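Local coordinates for protein arginyl-tRNA synthetase, putative (Plasmodium falciparum, PDB 5JLD) that probably joins L-arginine to its cognate tRNA at the expense of ATP, as a monomeric class I aminoacyl-tRNA synthetase of the malaria parasite, at residues L152-R163 against I448-S459. Sequence-based numbering, arbitrary orientation.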
# COMPACT_ATOMS: atom_id res chain seq x y z
N LEU A 152 -3.41 -2.53 13.88
CA LEU A 152 -2.26 -3.23 13.31
C LEU A 152 -2.37 -3.30 11.80
O LEU A 152 -1.44 -2.94 11.07
CB LEU A 152 -2.15 -4.64 13.89
CG LEU A 152 -1.00 -5.49 13.34
CD1 LEU A 152 0.35 -4.87 13.67
CD2 LEU A 152 -1.09 -6.90 13.85
N ARG A 153 -3.51 -3.78 11.32
CA ARG A 153 -3.76 -3.87 9.89
C ARG A 153 -3.61 -2.51 9.21
O ARG A 153 -2.95 -2.41 8.17
CB ARG A 153 -5.16 -4.42 9.63
CG ARG A 153 -5.44 -4.64 8.14
CD ARG A 153 -6.58 -5.63 7.92
NE ARG A 153 -6.49 -6.26 6.61
CZ ARG A 153 -7.43 -7.03 6.08
NH1 ARG A 153 -8.56 -7.25 6.75
NH2 ARG A 153 -7.25 -7.57 4.87
N SER A 154 -4.19 -1.48 9.81
CA SER A 154 -4.09 -0.14 9.24
C SER A 154 -2.63 0.31 9.17
O SER A 154 -2.20 0.98 8.22
CB SER A 154 -4.90 0.87 10.08
OG SER A 154 -4.73 2.17 9.57
N THR A 155 -1.88 -0.08 10.19
CA THR A 155 -0.48 0.29 10.32
C THR A 155 0.33 -0.35 9.20
O THR A 155 1.10 0.34 8.50
CB THR A 155 0.07 -0.12 11.71
OG1 THR A 155 -0.72 0.50 12.73
CG2 THR A 155 1.53 0.27 11.91
N ILE A 156 0.10 -1.65 8.99
CA ILE A 156 0.79 -2.45 7.96
C ILE A 156 0.48 -2.00 6.52
O ILE A 156 1.41 -1.76 5.69
CB ILE A 156 0.41 -3.93 8.14
CG1 ILE A 156 0.94 -4.42 9.49
CG2 ILE A 156 0.96 -4.77 7.00
CD1 ILE A 156 0.42 -5.78 9.93
N ILE A 157 -0.81 -1.88 6.23
CA ILE A 157 -1.24 -1.37 4.93
C ILE A 157 -0.67 0.03 4.64
O ILE A 157 -0.04 0.28 3.59
CB ILE A 157 -2.78 -1.34 4.84
CG1 ILE A 157 -3.35 -2.77 4.91
CG2 ILE A 157 -3.22 -0.59 3.61
CD1 ILE A 157 -4.87 -2.82 4.81
N GLY A 158 -0.89 0.94 5.60
CA GLY A 158 -0.45 2.32 5.42
C GLY A 158 1.06 2.41 5.20
O GLY A 158 1.53 3.13 4.31
N ASP A 159 1.82 1.65 5.98
CA ASP A 159 3.25 1.70 5.82
C ASP A 159 3.65 1.18 4.43
O ASP A 159 4.53 1.78 3.78
CB ASP A 159 3.98 0.91 6.91
CG ASP A 159 5.48 0.96 6.71
OD1 ASP A 159 6.06 2.05 6.93
OD2 ASP A 159 6.06 -0.07 6.28
N SER A 160 3.02 0.10 3.97
CA SER A 160 3.32 -0.37 2.60
C SER A 160 3.06 0.70 1.54
O SER A 160 3.92 0.97 0.68
CB SER A 160 2.52 -1.64 2.26
OG SER A 160 3.12 -2.26 1.13
N ILE A 161 1.90 1.35 1.63
CA ILE A 161 1.59 2.44 0.69
C ILE A 161 2.65 3.57 0.72
O ILE A 161 3.12 4.06 -0.35
CB ILE A 161 0.19 3.01 1.00
CG1 ILE A 161 -0.85 1.93 0.64
CG2 ILE A 161 -0.06 4.34 0.25
CD1 ILE A 161 -2.28 2.18 1.15
N CYS A 162 3.06 3.95 1.93
CA CYS A 162 4.09 4.97 2.05
C CYS A 162 5.39 4.53 1.38
O CYS A 162 6.03 5.30 0.69
CB CYS A 162 4.37 5.30 3.52
SG CYS A 162 2.96 6.15 4.31
N ARG A 163 5.78 3.29 1.64
CA ARG A 163 7.02 2.77 1.10
C ARG A 163 6.92 2.78 -0.44
O ARG A 163 7.91 3.02 -1.12
CB ARG A 163 7.30 1.36 1.62
CG ARG A 163 7.65 1.25 3.09
CD ARG A 163 8.34 -0.09 3.40
NE ARG A 163 8.50 -0.33 4.84
CZ ARG A 163 9.44 -1.10 5.39
NH1 ARG A 163 10.32 -1.73 4.62
NH2 ARG A 163 9.49 -1.25 6.71
N ILE A 448 3.66 -12.02 9.46
CA ILE A 448 2.45 -11.27 9.77
C ILE A 448 2.13 -10.27 8.66
O ILE A 448 0.98 -10.20 8.16
CB ILE A 448 2.57 -10.52 11.13
CG1 ILE A 448 2.52 -11.50 12.31
CG2 ILE A 448 1.49 -9.45 11.28
CD1 ILE A 448 2.56 -10.83 13.68
N LYS A 449 3.15 -9.50 8.28
CA LYS A 449 2.93 -8.45 7.27
C LYS A 449 2.48 -9.05 5.94
O LYS A 449 1.51 -8.56 5.35
CB LYS A 449 4.19 -7.60 7.06
CG LYS A 449 4.54 -6.71 8.27
CD LYS A 449 5.63 -5.72 7.93
CE LYS A 449 6.09 -4.91 9.15
NZ LYS A 449 7.08 -3.87 8.70
N TYR A 450 3.19 -10.09 5.48
CA TYR A 450 2.82 -10.72 4.20
C TYR A 450 1.43 -11.34 4.25
O TYR A 450 0.64 -11.15 3.33
CB TYR A 450 3.81 -11.83 3.79
CG TYR A 450 3.42 -12.44 2.46
CD1 TYR A 450 3.71 -11.78 1.27
CD2 TYR A 450 2.75 -13.66 2.40
CE1 TYR A 450 3.36 -12.32 0.05
CE2 TYR A 450 2.39 -14.22 1.18
CZ TYR A 450 2.70 -13.54 0.00
OH TYR A 450 2.34 -14.07 -1.21
N PHE A 451 1.14 -12.06 5.33
CA PHE A 451 -0.12 -12.78 5.41
C PHE A 451 -1.25 -11.77 5.39
O PHE A 451 -2.30 -12.04 4.82
CB PHE A 451 -0.22 -13.65 6.66
CG PHE A 451 -1.26 -14.74 6.56
CD1 PHE A 451 -1.02 -15.88 5.80
CD2 PHE A 451 -2.47 -14.63 7.23
CE1 PHE A 451 -1.98 -16.90 5.71
CE2 PHE A 451 -3.43 -15.63 7.15
CZ PHE A 451 -3.19 -16.77 6.38
N ASP A 452 -1.04 -10.61 6.00
CA ASP A 452 -2.09 -9.61 5.90
C ASP A 452 -2.17 -9.00 4.49
O ASP A 452 -3.25 -8.94 3.89
CB ASP A 452 -1.91 -8.50 6.93
CG ASP A 452 -3.15 -7.64 7.07
OD1 ASP A 452 -3.45 -6.90 6.09
OD2 ASP A 452 -3.82 -7.71 8.14
N LEU A 453 -1.05 -8.54 3.96
CA LEU A 453 -1.09 -7.78 2.72
C LEU A 453 -1.45 -8.63 1.50
O LEU A 453 -1.89 -8.10 0.50
CB LEU A 453 0.25 -7.06 2.47
CG LEU A 453 0.58 -5.96 3.49
CD1 LEU A 453 1.85 -5.20 3.10
CD2 LEU A 453 -0.60 -4.99 3.65
N LYS A 454 -1.31 -9.96 1.59
CA LYS A 454 -1.67 -10.81 0.46
C LYS A 454 -3.19 -10.91 0.30
O LYS A 454 -3.69 -11.22 -0.77
CB LYS A 454 -1.06 -12.21 0.60
CG LYS A 454 -1.78 -13.11 1.60
CD LYS A 454 -1.33 -14.54 1.45
CE LYS A 454 -2.17 -15.48 2.32
NZ LYS A 454 -1.88 -16.90 1.99
N GLN A 455 -3.93 -10.64 1.38
CA GLN A 455 -5.39 -10.63 1.33
C GLN A 455 -5.88 -9.37 0.63
O GLN A 455 -5.28 -8.31 0.79
CB GLN A 455 -5.99 -10.66 2.75
CG GLN A 455 -5.20 -11.42 3.80
CD GLN A 455 -5.40 -12.93 3.71
OE1 GLN A 455 -6.35 -13.40 3.10
NE2 GLN A 455 -4.50 -13.69 4.35
N HIS A 456 -6.96 -9.48 -0.14
CA HIS A 456 -7.67 -8.28 -0.56
C HIS A 456 -7.98 -7.47 0.71
O HIS A 456 -8.49 -8.02 1.69
CB HIS A 456 -8.96 -8.62 -1.32
CG HIS A 456 -9.59 -7.47 -2.04
ND1 HIS A 456 -10.06 -6.34 -1.38
CD2 HIS A 456 -9.86 -7.28 -3.35
CE1 HIS A 456 -10.57 -5.50 -2.27
NE2 HIS A 456 -10.47 -6.05 -3.47
N ARG A 457 -7.63 -6.18 0.72
CA ARG A 457 -7.72 -5.38 1.94
C ARG A 457 -9.16 -5.36 2.45
O ARG A 457 -9.40 -5.42 3.65
CB ARG A 457 -7.20 -3.95 1.70
CG ARG A 457 -7.85 -3.28 0.49
CD ARG A 457 -7.50 -1.81 0.37
NE ARG A 457 -8.65 -1.02 -0.07
CZ ARG A 457 -8.65 -0.24 -1.15
NH1 ARG A 457 -7.55 -0.11 -1.88
NH2 ARG A 457 -9.74 0.44 -1.48
N ASN A 458 -10.12 -5.35 1.52
CA ASN A 458 -11.53 -5.26 1.89
C ASN A 458 -12.11 -6.55 2.42
O ASN A 458 -13.28 -6.60 2.79
CB ASN A 458 -12.37 -4.80 0.69
CG ASN A 458 -12.20 -3.32 0.40
OD1 ASN A 458 -12.10 -2.50 1.31
ND2 ASN A 458 -12.18 -2.97 -0.88
N SER A 459 -11.31 -7.61 2.46
CA SER A 459 -11.82 -8.90 2.90
C SER A 459 -11.48 -9.17 4.36
O SER A 459 -10.49 -8.67 4.89
CB SER A 459 -11.27 -10.03 2.02
OG SER A 459 -10.04 -10.53 2.50
O HOH W 1 -5.19 -6.60 3.41
O HOH W 2 5.75 -2.27 7.24
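Arg153 reaches from helix 152-163 across Asp452 to the type I beta turn from His456 to Ser459. With CG anti to the backbone N (chi1 -176°) and the chain extended as far as NE, it is long enough to span both. Its CB lies 3.9 Å from Asp452 OD2, and CG and CD run on past the same carboxylate. NE then gives a bent hydrogen bond to Asp452 OD1 (3.1 Å), on the syn side, within a salt bridge whose guanidinium and carboxylate planes stand 79° apart. At the tip, NH1 donates to Ser459 O (3.0 Å) almost in the guanidinium plane, NH2 adds a weak bond to that oxygen and a firmer one to water 1, and Arg457 O sits over one face. A guanidinium suits this place because its several N-H groups can serve a carboxylate and a turn carbonyl together, and the grip fixes its rotation. Asp452 OD2 is held separately by Tyr461.

Beside this polar arm the helices cross nearly perpendicularly (-87°). Leu453 fills the crossing: CD2 meets Ile156 CG2 at 3.7 Å and Ile157 CG1 at 3.8 Å, while CD1 rests on CB of Ser160, a side chain small enough to admit it. Ile156 CD1 extends the apolar patch to Ile448 CG2. Farther along, the extended Lys449 chain carries its ammonium to Leu266 O and Gly586 O.

Phe380 of strand 374-380 packs against Arg153 and Ile157, placing the contact beside the parallel sheet of the class I catalytic domain, a Rossmann-type nucleotide-binding fold, where helix 149-167 meets helix 436-453.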